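Transaminase (Bacillus megaterium, PDB 5G0A) catalyses the S-selective transfer of amino groups from amine donors to carbonyl acceptors, using pyridoxal-5'-phosphate as its cofactor. Local coordinates at residues 42-47 with 64-69; 51-56 with 455-460; 132-137 with 318-323; 162-167 with 435-440; 243-248 with 404-409. All coordinates share one frame; numbering follows the deposited sequence.

How the contacts relate
Contacts 1, 2 and 5 are buried, while contacts 3 and 4 are partly buried. Contacts 1 and 2 share the small four-stranded sheet: strands 43-45 and 51-54 are antiparallel neighbours, met by the loop 64-69 in contact 1 and by helix 451-468 in contact 2. Contacts 4 and 5, their centres 8 Å apart, form a second group of loops nearer the cofactor, joined by Asn439 to Asp405 and Arg162 to Asn407. Contact 3 stands alone, its centre at least 34 Å from the others, on two helix ends. Contact 1 is a loose touch of methyl and amide; contacts 2 to 4 are largely apolar and use aromatic rings; contact 5 rests on an arginine bonded to backbone carbonyls.

Contact 1: 42-47 with 64-69; sequences DYLIMP and LGQKNQ. Unlike the reference sequence in segment 64-69: Gln69 (reference Pro).
Leu44 and Gln66 supply the side-chain meeting here. It is van der Waals in kind: methyl CD2 of Leu44 lies 4.0 Å from NE2 of Gln66, the two chains crossing obliquely. Nearer the backbone, CG of Gln66 comes within 4.4 Å of the carbonyl O of Tyr43. A bend at chi2 (-84°) turns the amide of Gln66 out of line with its CB-CG stem. The polar interactions reach beyond these segments. OE1 of Gln66 accepts from Thr39 OG1 and from the backbone N of Phe84 of the second subunit, so a buried amide fixed by two donors ties this loop to that subunit; Tyr43, whose CB points away from the loop, sends its hydroxyl to Asp453. Asn68 is the N-cap of the next helix, its OD1 bonded to Val71 N. Strand 43-45 runs between antiparallel strands 38-40 and 51-54 of the small sheet, and the loop 64-69 passes beside it on its way from helix 57-60 to helix 69-78.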
# COMPACT_ATOMS: atom_id res chain seq x y z
N ASP B 42 -9.06 -2.62 -44.87
CA ASP B 42 -8.59 -1.45 -44.13
C ASP B 42 -9.61 -0.32 -44.02
O ASP B 42 -9.28 0.80 -43.64
CB ASP B 42 -7.25 -0.96 -44.71
CG ASP B 42 -6.13 -1.87 -44.35
OD1 ASP B 42 -5.72 -1.88 -43.17
OD2 ASP B 42 -5.68 -2.62 -45.24
N TYR B 43 -10.86 -0.65 -44.31
CA TYR B 43 -11.92 0.34 -44.37
C TYR B 43 -13.04 0.18 -43.33
O TYR B 43 -13.45 -0.93 -43.01
CB TYR B 43 -12.52 0.37 -45.79
CG TYR B 43 -11.60 1.10 -46.76
CD1 TYR B 43 -10.58 0.42 -47.42
CD2 TYR B 43 -11.76 2.46 -46.98
CE1 TYR B 43 -9.73 1.10 -48.29
CE2 TYR B 43 -10.92 3.14 -47.85
CZ TYR B 43 -9.92 2.46 -48.50
OH TYR B 43 -9.08 3.17 -49.36
N LEU B 44 -13.50 1.32 -42.81
CA LEU B 44 -14.72 1.41 -42.01
C LEU B 44 -15.81 2.00 -42.92
O LEU B 44 -15.54 2.91 -43.70
CB LEU B 44 -14.51 2.35 -40.82
CG LEU B 44 -13.16 2.17 -40.08
CD1 LEU B 44 -13.05 3.17 -38.93
CD2 LEU B 44 -12.93 0.73 -39.61
N ILE B 45 -17.02 1.47 -42.79
CA ILE B 45 -18.12 1.91 -43.64
C ILE B 45 -19.19 2.47 -42.72
O ILE B 45 -19.66 1.80 -41.81
CB ILE B 45 -18.67 0.76 -44.53
CG1 ILE B 45 -17.61 0.26 -45.52
CG2 ILE B 45 -19.90 1.22 -45.33
CD1 ILE B 45 -16.77 -0.90 -45.03
N MET B 46 -19.58 3.72 -42.96
CA MET B 46 -20.65 4.35 -42.21
C MET B 46 -22.04 3.97 -42.75
O MET B 46 -22.14 3.38 -43.83
CB MET B 46 -20.45 5.86 -42.19
CG MET B 46 -19.11 6.27 -41.60
SD MET B 46 -18.95 8.05 -41.41
CE MET B 46 -20.07 8.40 -40.06
N PRO B 47 -23.11 4.28 -42.00
CA PRO B 47 -24.44 3.84 -42.46
C PRO B 47 -24.83 4.42 -43.83
O PRO B 47 -25.59 3.81 -44.54
CB PRO B 47 -25.38 4.39 -41.38
CG PRO B 47 -24.54 4.49 -40.13
CD PRO B 47 -23.14 4.78 -40.60
N LEU B 64 -4.89 -8.93 -39.17
CA LEU B 64 -5.24 -9.72 -40.35
C LEU B 64 -6.07 -8.96 -41.39
O LEU B 64 -6.26 -9.45 -42.51
CB LEU B 64 -6.01 -10.97 -39.92
CG LEU B 64 -5.88 -12.21 -40.82
CD1 LEU B 64 -4.52 -12.88 -40.59
CD2 LEU B 64 -7.01 -13.16 -40.48
N GLY B 65 -6.53 -7.76 -41.03
CA GLY B 65 -7.57 -7.06 -41.79
C GLY B 65 -8.96 -7.24 -41.21
O GLY B 65 -9.26 -8.23 -40.54
N GLN B 66 -9.82 -6.26 -41.47
CA GLN B 66 -11.18 -6.28 -40.97
C GLN B 66 -12.00 -7.32 -41.68
O GLN B 66 -11.99 -7.38 -42.92
CB GLN B 66 -11.84 -4.92 -41.23
CG GLN B 66 -11.30 -3.77 -40.38
CD GLN B 66 -11.95 -3.70 -39.01
OE1 GLN B 66 -12.84 -4.50 -38.67
NE2 GLN B 66 -11.53 -2.71 -38.22
N LYS B 67 -12.74 -8.11 -40.90
CA LYS B 67 -13.77 -9.02 -41.47
C LYS B 67 -13.17 -9.96 -42.51
O LYS B 67 -13.64 -10.09 -43.66
CB LYS B 67 -14.97 -8.22 -42.02
CG LYS B 67 -16.26 -9.03 -42.19
CD LYS B 67 -17.39 -8.18 -42.76
CE LYS B 67 -17.25 -7.94 -44.26
NZ LYS B 67 -17.91 -6.65 -44.64
N ASN B 68 -12.10 -10.62 -42.10
CA ASN B 68 -11.50 -11.65 -42.92
C ASN B 68 -12.48 -12.82 -43.05
O ASN B 68 -12.95 -13.38 -42.06
CB ASN B 68 -10.18 -12.12 -42.30
CG ASN B 68 -9.58 -13.29 -43.05
OD1 ASN B 68 -9.95 -14.44 -42.81
ND2 ASN B 68 -8.62 -13.01 -43.92
N GLN B 69 -12.77 -13.19 -44.30
CA GLN B 69 -13.77 -14.22 -44.57
C GLN B 69 -13.41 -15.58 -44.02
O GLN B 69 -14.29 -16.30 -43.54
CB GLN B 69 -14.05 -14.29 -46.07
CG GLN B 69 -14.64 -12.97 -46.56
CD GLN B 69 -15.87 -12.55 -45.77
OE1 GLN B 69 -15.86 -11.53 -45.08
NE2 GLN B 69 -16.91 -13.38 -45.83

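Contact 2: 51-56 with 455-460; sequences RLLDFF and DKAMDA
Lys456 lies along Leu53 while the neighbouring Ala457 sits over the face of the Phe55 ring, and together they seat helix 451-468 on strand 51-54 of the small sheet. Followed outward, the lysine meets the same methyl, Leu53 CD2, with three successive carbons: CB at 4.0 Å, CG at 3.9 Å and CD at 4.1 Å. The two side chains run alongside each other, pointing opposite ways. CG anti to the backbone N (chi1 176°) and an extended chain beyond it carry the amine past the leucine toward the strand, where a water completes the link: NZ donates to this water 2.7 Å away, and the water in turn donates to the carbonyl O of Arg51 at 2.9 Å. The hydroxyl of Tyr43 is a further partner of NZ. At the next residue, CB of Ala457 is 3.5 Å from the centroid of the Phe55 ring and only 5° off its normal, a CH-pi contact squarely over the centre. CD1 of Leu53 lies at the edge of the same ring. OD1 of Asp54 accepts from Phe56 N in an Asx turn. The helix is thus held on the sheet mainly by carbon surfaces, and the lysine contributes its aliphatic stem to them while its charged end, bridged by water and met by a tyrosine hydroxyl, keeps polar partners.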
# COMPACT_ATOMS: atom_id res chain seq x y z
N ARG B 51 -16.83 5.72 -46.75
CA ARG B 51 -15.74 4.79 -46.49
C ARG B 51 -14.55 5.55 -45.92
O ARG B 51 -14.20 6.62 -46.41
CB ARG B 51 -15.30 4.07 -47.75
CG ARG B 51 -16.30 3.08 -48.33
CD ARG B 51 -15.63 2.34 -49.47
NE ARG B 51 -15.23 0.98 -49.08
CZ ARG B 51 -14.08 0.41 -49.40
NH1 ARG B 51 -13.15 1.06 -50.09
NH2 ARG B 51 -13.85 -0.84 -49.00
N LEU B 52 -13.93 4.98 -44.89
CA LEU B 52 -12.83 5.64 -44.18
C LEU B 52 -11.65 4.68 -44.16
O LEU B 52 -11.78 3.54 -43.70
CB LEU B 52 -13.24 6.00 -42.74
CG LEU B 52 -14.47 6.91 -42.56
CD1 LEU B 52 -14.91 6.97 -41.10
CD2 LEU B 52 -14.23 8.31 -43.12
N LEU B 53 -10.50 5.11 -44.69
CA LEU B 53 -9.32 4.27 -44.67
C LEU B 53 -8.65 4.43 -43.30
O LEU B 53 -8.28 5.53 -42.89
CB LEU B 53 -8.34 4.68 -45.80
CG LEU B 53 -6.99 3.98 -45.82
CD1 LEU B 53 -7.11 2.46 -45.94
CD2 LEU B 53 -6.12 4.55 -46.95
N ASP B 54 -8.52 3.32 -42.58
CA ASP B 54 -8.19 3.40 -41.16
C ASP B 54 -6.70 3.14 -40.90
O ASP B 54 -6.30 2.00 -40.75
CB ASP B 54 -9.04 2.38 -40.38
CG ASP B 54 -8.82 2.47 -38.87
OD1 ASP B 54 -8.25 3.47 -38.39
OD2 ASP B 54 -9.22 1.51 -38.19
N PHE B 55 -5.89 4.20 -40.86
CA PHE B 55 -4.47 4.02 -40.57
C PHE B 55 -4.14 4.16 -39.08
O PHE B 55 -3.01 4.51 -38.71
CB PHE B 55 -3.56 4.86 -41.50
CG PHE B 55 -3.04 4.09 -42.68
CD1 PHE B 55 -3.92 3.44 -43.55
CD2 PHE B 55 -1.67 3.97 -42.92
CE1 PHE B 55 -3.46 2.70 -44.63
CE2 PHE B 55 -1.19 3.24 -44.01
CZ PHE B 55 -2.09 2.60 -44.86
N PHE B 56 -5.14 3.87 -38.24
CA PHE B 56 -4.89 3.47 -36.84
C PHE B 56 -5.04 1.96 -36.67
O PHE B 56 -4.61 1.42 -35.63
CB PHE B 56 -5.86 4.13 -35.88
CG PHE B 56 -5.70 5.62 -35.80
CD1 PHE B 56 -4.75 6.18 -34.97
CD2 PHE B 56 -6.51 6.45 -36.56
CE1 PHE B 56 -4.60 7.56 -34.90
CE2 PHE B 56 -6.37 7.83 -36.49
CZ PHE B 56 -5.41 8.38 -35.66
N ASP B 455 -0.31 4.47 -50.35
CA ASP B 455 -0.21 5.71 -51.14
C ASP B 455 -1.28 6.74 -50.79
O ASP B 455 -0.99 7.92 -50.64
CB ASP B 455 -0.25 5.42 -52.65
CG ASP B 455 0.99 4.71 -53.16
OD1 ASP B 455 1.98 4.58 -52.41
OD2 ASP B 455 0.97 4.25 -54.31
N LYS B 456 -2.52 6.27 -50.64
CA LYS B 456 -3.64 7.14 -50.27
C LYS B 456 -3.44 7.76 -48.88
O LYS B 456 -3.72 8.94 -48.67
CB LYS B 456 -4.97 6.37 -50.36
CG LYS B 456 -6.19 7.16 -49.91
CD LYS B 456 -7.48 6.45 -50.30
CE LYS B 456 -8.67 6.96 -49.49
NZ LYS B 456 -9.88 6.13 -49.77
N ALA B 457 -2.96 6.96 -47.93
CA ALA B 457 -2.74 7.45 -46.59
C ALA B 457 -1.61 8.48 -46.56
O ALA B 457 -1.72 9.53 -45.92
CB ALA B 457 -2.46 6.29 -45.64
N MET B 458 -0.53 8.19 -47.28
CA MET B 458 0.63 9.09 -47.30
C MET B 458 0.32 10.42 -48.00
O MET B 458 0.79 11.48 -47.59
CB MET B 458 1.84 8.40 -47.92
CG MET B 458 2.41 7.26 -47.09
SD MET B 458 3.09 7.76 -45.49
CE MET B 458 1.83 7.17 -44.35
N ASP B 459 -0.48 10.34 -49.06
CA ASP B 459 -1.05 11.53 -49.69
C ASP B 459 -1.82 12.42 -48.71
O ASP B 459 -1.62 13.64 -48.68
CB ASP B 459 -1.96 11.14 -50.86
CG ASP B 459 -1.25 11.20 -52.19
OD1 ASP B 459 -0.91 12.32 -52.63
OD2 ASP B 459 -1.04 10.13 -52.80
N ALA B 460 -2.69 11.82 -47.90
CA ALA B 460 -3.49 12.57 -46.94
C ALA B 460 -2.61 13.23 -45.90
O ALA B 460 -2.90 14.33 -45.45
CB ALA B 460 -4.53 11.68 -46.27
O HOH W 1 -11.70 6.90 -47.91

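Contact 3: 132-137 with 318-323; sequences ARLYTN and AFMDKH. Unlike the reference sequence in segment 318-323: Ala318 (reference Glu), Lys322 (reference Arg).
Tyr135 turns the edge of its ring to the face of Phe319 where helices 121-136 and 314-321 both end, beside the seven-stranded sheet of the class-III aminotransferase fold. The first helix stops in a Schellman motif with Asn137, of positive phi, as its C-prime residue. The aromatic pair is an offset edge-to-face one, centroids 5.3 Å apart and planes at 86°. Both side chains set CG anti to their own backbone N. In Tyr135 (chi1 176°) this brings the ring edge to Phe319, whose CB lies near the tyrosine plane, 3.5 Å from Tyr135 CD1; in Phe319 (chi1 168°) it turns the face of the phenyl ring to the tyrosine. Phe319 then reaches on to the backbone of the first helix, its CZ 3.6 Å from the carbonyl O of Leu134. On the face opposite Tyr135, CE1 of His323 lies 3.5 Å above the phenyl plane, toward its rim. Were an alanine here in place of Phe319, a gap would probably open between the helix ends, with the edge of Tyr135 and the imidazole of His323 both losing the ring they rest on. Leu168 of the second subunit also packs on Phe319. Met320, folded back at every torsion, brings its methyl CE within 4.4 Å of Leu134 CD1.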
# COMPACT_ATOMS: atom_id res chain seq x y z
N ALA B 132 4.93 -14.07 -12.43
CA ALA B 132 6.31 -13.63 -12.15
C ALA B 132 6.53 -13.55 -10.63
O ALA B 132 7.54 -14.01 -10.11
CB ALA B 132 6.63 -12.28 -12.80
N ARG B 133 5.56 -12.97 -9.93
CA ARG B 133 5.66 -12.84 -8.47
C ARG B 133 5.62 -14.17 -7.75
O ARG B 133 6.39 -14.39 -6.81
CB ARG B 133 4.58 -11.87 -7.93
CG ARG B 133 4.86 -10.45 -8.42
CD ARG B 133 3.65 -9.53 -8.19
NE ARG B 133 4.08 -8.14 -8.12
CZ ARG B 133 3.40 -7.10 -8.60
NH1 ARG B 133 2.23 -7.28 -9.22
NH2 ARG B 133 3.92 -5.88 -8.45
N LEU B 134 4.74 -15.07 -8.20
CA LEU B 134 4.67 -16.40 -7.58
C LEU B 134 5.96 -17.20 -7.85
O LEU B 134 6.48 -17.84 -6.93
CB LEU B 134 3.47 -17.21 -8.06
CG LEU B 134 2.10 -16.78 -7.49
CD1 LEU B 134 0.98 -17.32 -8.36
CD2 LEU B 134 1.88 -17.14 -6.01
N TYR B 135 6.43 -17.17 -9.09
CA TYR B 135 7.64 -17.98 -9.42
C TYR B 135 8.85 -17.53 -8.61
O TYR B 135 9.62 -18.35 -8.06
CB TYR B 135 7.93 -17.87 -10.93
CG TYR B 135 9.20 -18.59 -11.32
CD1 TYR B 135 9.22 -19.97 -11.47
CD2 TYR B 135 10.38 -17.87 -11.48
CE1 TYR B 135 10.41 -20.62 -11.80
CE2 TYR B 135 11.57 -18.51 -11.82
CZ TYR B 135 11.56 -19.87 -11.96
OH TYR B 135 12.77 -20.47 -12.28
N THR B 136 9.04 -16.22 -8.56
CA THR B 136 10.21 -15.67 -7.86
C THR B 136 9.98 -15.60 -6.36
O THR B 136 10.94 -15.48 -5.60
CB THR B 136 10.58 -14.28 -8.37
OG1 THR B 136 9.48 -13.38 -8.12
CG2 THR B 136 11.00 -14.28 -9.90
N ASN B 137 8.70 -15.65 -5.95
CA ASN B 137 8.30 -15.35 -4.54
C ASN B 137 8.81 -13.96 -4.11
O ASN B 137 9.36 -13.79 -3.01
CB ASN B 137 8.79 -16.44 -3.57
CG ASN B 137 8.09 -16.38 -2.21
OD1 ASN B 137 8.70 -16.71 -1.16
ND2 ASN B 137 6.82 -16.02 -2.21
N ALA B 318 7.34 -25.36 -15.48
CA ALA B 318 7.65 -26.53 -14.66
C ALA B 318 7.36 -26.26 -13.18
O ALA B 318 6.85 -27.12 -12.47
CB ALA B 318 9.11 -26.96 -14.87
N PHE B 319 7.63 -25.03 -12.74
CA PHE B 319 7.35 -24.61 -11.38
C PHE B 319 5.84 -24.56 -11.14
O PHE B 319 5.33 -25.18 -10.20
CB PHE B 319 7.97 -23.24 -11.11
CG PHE B 319 7.48 -22.60 -9.83
CD1 PHE B 319 8.07 -22.93 -8.60
CD2 PHE B 319 6.44 -21.67 -9.85
CE1 PHE B 319 7.63 -22.33 -7.43
CE2 PHE B 319 6.00 -21.07 -8.67
CZ PHE B 319 6.60 -21.40 -7.46
N MET B 320 5.12 -23.86 -12.02
CA MET B 320 3.65 -23.77 -11.86
C MET B 320 2.99 -25.14 -11.85
O MET B 320 2.08 -25.41 -11.07
CB MET B 320 3.05 -22.85 -12.94
CG MET B 320 3.52 -21.40 -12.81
SD MET B 320 2.97 -20.52 -11.32
CE MET B 320 1.18 -20.42 -11.51
N ASP B 321 3.51 -26.04 -12.69
CA ASP B 321 2.99 -27.40 -12.80
C ASP B 321 3.05 -28.23 -11.52
O ASP B 321 2.30 -29.21 -11.38
CB ASP B 321 3.77 -28.16 -13.88
CG ASP B 321 3.24 -27.92 -15.29
OD1 ASP B 321 2.20 -27.24 -15.49
OD2 ASP B 321 3.88 -28.45 -16.22
N LYS B 322 3.93 -27.85 -10.59
CA LYS B 322 4.09 -28.59 -9.33
C LYS B 322 3.06 -28.21 -8.27
O LYS B 322 3.04 -28.80 -7.20
CB LYS B 322 5.50 -28.40 -8.76
CG LYS B 322 6.59 -29.10 -9.56
CD LYS B 322 7.96 -28.66 -9.06
CE LYS B 322 9.06 -29.26 -9.94
NZ LYS B 322 9.39 -30.67 -9.56
N HIS B 323 2.22 -27.22 -8.56
CA HIS B 323 1.26 -26.71 -7.57
C HIS B 323 -0.15 -26.67 -8.12
O HIS B 323 -0.37 -26.80 -9.34
CB HIS B 323 1.70 -25.29 -7.16
CG HIS B 323 3.11 -25.23 -6.69
ND1 HIS B 323 4.15 -24.82 -7.49
CD2 HIS B 323 3.66 -25.58 -5.51
CE1 HIS B 323 5.28 -24.88 -6.81
NE2 HIS B 323 5.01 -25.34 -5.61

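Contact 4: 162-167 with 435-440; sequences RSYRSG and GVMPNT
Two loops near the cofactor site meet where Tyr164 reaches Val436 and Met437; the tyrosine side chain is about 9 Å from the bound pyridoxal-5'-phosphate. The hydroxyl end of the ring touches the valine, with OH 3.8 Å from Val436 CB and 4.1 Å from CG1, the two side chains standing at about a right angle. Met437 comes to the ring edge instead: its terminal methyl CE lies near the ring plane, 3.8 Å from Tyr164 CE2. Bends at chi2 (-65°) and chi3 (105°) curl the thioether chain so that CE also touches Ser163, whose OG is 3.7 Å away. Dispersion thus carries the contact, one methyl serving two neighbours. Tyr164 is further hemmed in by His410, edge-to-face, by Phe25, and by Val328 of the second subunit, so the loop also lines a subunit interface. A tetraethylene glycol, probably from the crystallisation liquor, lies about 3 Å from the side chain of Val436. Segment 162-167 lies in the loop between helix 153-157 and strand 168-169. Segment 435-440 runs from strand 431-432 to strand 440-443, and the carbonyl of Met437 is bonded to Thr419 OG1 of helix 418-427.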
# COMPACT_ATOMS: atom_id res chain seq x y z
N ARG B 162 0.85 8.97 -18.26
CA ARG B 162 -0.00 9.83 -17.41
C ARG B 162 -1.44 9.98 -17.92
O ARG B 162 -2.39 10.05 -17.13
CB ARG B 162 0.64 11.22 -17.32
CG ARG B 162 0.03 12.12 -16.27
CD ARG B 162 0.80 13.43 -16.22
NE ARG B 162 0.21 14.36 -15.27
CZ ARG B 162 0.32 15.68 -15.36
NH1 ARG B 162 0.99 16.23 -16.38
NH2 ARG B 162 -0.24 16.46 -14.43
N SER B 163 -1.57 10.03 -19.24
CA SER B 163 -2.83 10.34 -19.90
C SER B 163 -3.71 9.12 -20.14
O SER B 163 -4.78 9.24 -20.73
CB SER B 163 -2.54 11.02 -21.26
OG SER B 163 -1.62 10.26 -22.04
N TYR B 164 -3.28 7.95 -19.67
CA TYR B 164 -4.01 6.73 -19.94
C TYR B 164 -4.24 5.88 -18.69
O TYR B 164 -4.33 4.66 -18.78
CB TYR B 164 -3.33 5.94 -21.07
CG TYR B 164 -3.70 6.49 -22.43
CD1 TYR B 164 -4.84 6.04 -23.08
CD2 TYR B 164 -2.93 7.48 -23.03
CE1 TYR B 164 -5.20 6.55 -24.32
CE2 TYR B 164 -3.28 7.99 -24.27
CZ TYR B 164 -4.42 7.53 -24.90
OH TYR B 164 -4.79 8.03 -26.13
N ARG B 165 -4.38 6.53 -17.53
CA ARG B 165 -4.54 5.80 -16.29
C ARG B 165 -5.96 5.90 -15.70
O ARG B 165 -6.15 5.84 -14.49
CB ARG B 165 -3.48 6.26 -15.28
CG ARG B 165 -2.06 5.80 -15.62
CD ARG B 165 -1.03 6.38 -14.64
NE ARG B 165 -1.45 6.21 -13.25
CZ ARG B 165 -1.42 5.06 -12.58
NH1 ARG B 165 -0.92 3.98 -13.15
NH2 ARG B 165 -1.86 5.01 -11.33
N SER B 166 -6.96 6.02 -16.58
CA SER B 166 -8.39 5.97 -16.17
C SER B 166 -8.83 7.03 -15.16
O SER B 166 -9.82 6.84 -14.45
CB SER B 166 -8.75 4.57 -15.68
OG SER B 166 -8.39 3.61 -16.67
N GLY B 167 -8.09 8.12 -15.10
CA GLY B 167 -8.50 9.28 -14.30
C GLY B 167 -9.39 10.21 -15.09
O GLY B 167 -9.75 9.93 -16.24
N GLY B 435 -2.17 10.29 -34.17
CA GLY B 435 -1.41 9.72 -33.05
C GLY B 435 -2.11 9.83 -31.71
O GLY B 435 -3.15 10.49 -31.58
N VAL B 436 -1.54 9.17 -30.71
CA VAL B 436 -2.09 9.19 -29.34
C VAL B 436 -1.40 10.24 -28.47
O VAL B 436 -2.00 10.80 -27.54
CB VAL B 436 -2.00 7.80 -28.68
CG1 VAL B 436 -2.82 6.81 -29.47
CG2 VAL B 436 -0.57 7.31 -28.62
N MET B 437 -0.13 10.50 -28.77
CA MET B 437 0.68 11.49 -28.08
C MET B 437 0.65 12.78 -28.90
O MET B 437 0.42 12.73 -30.11
CB MET B 437 2.12 10.98 -27.91
CG MET B 437 2.26 9.78 -26.97
SD MET B 437 1.83 10.08 -25.24
CE MET B 437 0.23 9.28 -25.07
N PRO B 438 0.87 13.93 -28.25
CA PRO B 438 0.63 15.22 -28.92
C PRO B 438 1.64 15.58 -30.02
O PRO B 438 1.26 16.28 -30.97
CB PRO B 438 0.70 16.22 -27.76
CG PRO B 438 1.60 15.57 -26.76
CD PRO B 438 1.33 14.10 -26.86
N ASN B 439 2.89 15.13 -29.89
CA ASN B 439 3.93 15.44 -30.88
C ASN B 439 4.38 14.27 -31.73
O ASN B 439 5.41 14.35 -32.41
CB ASN B 439 5.19 15.99 -30.19
CG ASN B 439 4.90 17.13 -29.26
OD1 ASN B 439 4.32 18.15 -29.66
ND2 ASN B 439 5.30 16.98 -28.00
N THR B 440 3.63 13.17 -31.70
CA THR B 440 4.14 11.95 -32.29
C THR B 440 3.02 11.20 -32.96
O THR B 440 2.03 10.86 -32.33
CB THR B 440 4.76 11.02 -31.22
OG1 THR B 440 5.57 11.80 -30.31
CG2 THR B 440 5.61 9.92 -31.88

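Contact 5: 243-248 with 404-409; sequences GSAMPP and LDRNFT
Arg406 reaches from segment 404-409 to the backbone carbonyls of Gly243 and Ser244. Ahead of it, Leu404 offers its carbonyl O to Asn407 N at 2.7 Å, and Asp405 points OD2 back at the arginine, 2.8 Å from NH1 in a salt bridge of weak hydrogen-bond geometry; its OD1 goes to Asn439. Arg406 itself, extended from CG to NE, lays its guanidinium edge on the facing loop. NE donates to Gly243 O at 2.9 Å (141°), approaching nearly along the C=O axis, and NH2 to Ser244 O at 2.7 Å in an almost straight bond (172°), with NE a weak second donor there. Both oxygens lie close to the guanidinium plane, so the flat group is fixed in rotation. Ala245 adds an apolar touch, its CB 4.2 Å from Arg406 NE. A leucine in its place would probably leave the two buried carbonyls that Arg406 holds without these donors and the Asp405 carboxylate without its mate. The backbone here makes two overlapping beta turns, the first of type II' with Asp405 and Arg406 at its corners, and they project the arginine toward a loop whose Gly243 is about 9 Å from the cofactor. Phe408 closes the second turn, its N bonded to Asp405 O at 3.1 Å.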
# COMPACT_ATOMS: atom_id res chain seq x y z
N GLY B 243 2.68 4.95 -25.74
CA GLY B 243 3.75 5.90 -25.38
C GLY B 243 4.55 6.40 -26.57
O GLY B 243 5.28 7.39 -26.47
N SER B 244 4.43 5.68 -27.69
CA SER B 244 4.90 6.16 -29.02
C SER B 244 6.39 6.45 -29.09
O SER B 244 6.80 7.59 -29.31
CB SER B 244 4.11 7.40 -29.46
OG SER B 244 2.72 7.13 -29.50
N ALA B 245 7.20 5.40 -28.90
CA ALA B 245 8.65 5.55 -28.84
C ALA B 245 9.36 4.28 -29.29
O ALA B 245 8.83 3.17 -29.17
CB ALA B 245 9.09 5.95 -27.44
N MET B 246 10.56 4.46 -29.83
CA MET B 246 11.39 3.37 -30.32
C MET B 246 12.71 3.44 -29.55
O MET B 246 13.29 4.52 -29.44
CB MET B 246 11.67 3.53 -31.81
CG MET B 246 10.51 3.16 -32.72
SD MET B 246 10.23 1.38 -32.74
CE MET B 246 11.67 0.78 -33.63
N PRO B 247 13.18 2.30 -29.02
CA PRO B 247 14.40 2.37 -28.23
C PRO B 247 15.66 2.35 -29.10
O PRO B 247 15.59 1.93 -30.25
CB PRO B 247 14.32 1.09 -27.40
CG PRO B 247 13.60 0.12 -28.28
CD PRO B 247 12.69 0.92 -29.18
N PRO B 248 16.80 2.80 -28.54
CA PRO B 248 18.07 2.54 -29.20
C PRO B 248 18.26 1.04 -29.29
O PRO B 248 17.93 0.32 -28.34
CB PRO B 248 19.10 3.15 -28.24
CG PRO B 248 18.42 3.14 -26.90
CD PRO B 248 16.98 3.43 -27.22
N LEU B 404 5.08 19.54 -22.54
CA LEU B 404 4.86 18.38 -21.65
C LEU B 404 4.98 17.05 -22.38
O LEU B 404 5.17 16.02 -21.74
CB LEU B 404 3.51 18.48 -20.91
CG LEU B 404 3.42 19.21 -19.57
CD1 LEU B 404 1.97 19.49 -19.20
CD2 LEU B 404 4.13 18.46 -18.44
N ASP B 405 4.90 17.08 -23.71
CA ASP B 405 5.15 15.90 -24.56
C ASP B 405 4.39 14.68 -24.00
O ASP B 405 3.18 14.76 -23.83
CB ASP B 405 6.65 15.65 -24.72
CG ASP B 405 6.98 14.63 -25.81
OD1 ASP B 405 6.44 14.74 -26.94
OD2 ASP B 405 7.81 13.74 -25.55
N ARG B 406 5.10 13.61 -23.67
CA ARG B 406 4.43 12.36 -23.28
C ARG B 406 3.90 12.42 -21.84
O ARG B 406 3.26 11.47 -21.37
CB ARG B 406 5.36 11.16 -23.51
CG ARG B 406 5.64 10.85 -24.99
CD ARG B 406 6.84 9.92 -25.14
NE ARG B 406 7.11 9.60 -26.54
CZ ARG B 406 7.91 10.30 -27.35
NH1 ARG B 406 8.54 11.38 -26.90
NH2 ARG B 406 8.08 9.91 -28.61
N ASN B 407 4.15 13.55 -21.16
CA ASN B 407 3.57 13.81 -19.84
C ASN B 407 2.35 14.74 -19.91
O ASN B 407 1.89 15.24 -18.89
CB ASN B 407 4.63 14.36 -18.86
CG ASN B 407 5.46 13.26 -18.22
OD1 ASN B 407 4.98 12.15 -18.04
ND2 ASN B 407 6.72 13.57 -17.86
N PHE B 408 1.80 14.92 -21.11
CA PHE B 408 0.59 15.73 -21.29
C PHE B 408 -0.63 15.00 -20.71
O PHE B 408 -0.53 13.83 -20.36
CB PHE B 408 0.36 16.08 -22.78
CG PHE B 408 -0.52 15.10 -23.53
CD1 PHE B 408 -0.19 13.74 -23.59
CD2 PHE B 408 -1.69 15.53 -24.16
CE1 PHE B 408 -1.01 12.84 -24.26
CE2 PHE B 408 -2.51 14.64 -24.84
CZ PHE B 408 -2.17 13.29 -24.88
N THR B 409 -1.75 15.71 -20.61
CA THR B 409 -3.02 15.09 -20.24
C THR B 409 -4.06 15.44 -21.31
O THR B 409 -3.86 16.38 -22.09
CB THR B 409 -3.55 15.54 -18.86
OG1 THR B 409 -4.13 16.85 -18.96
CG2 THR B 409 -2.44 15.54 -17.79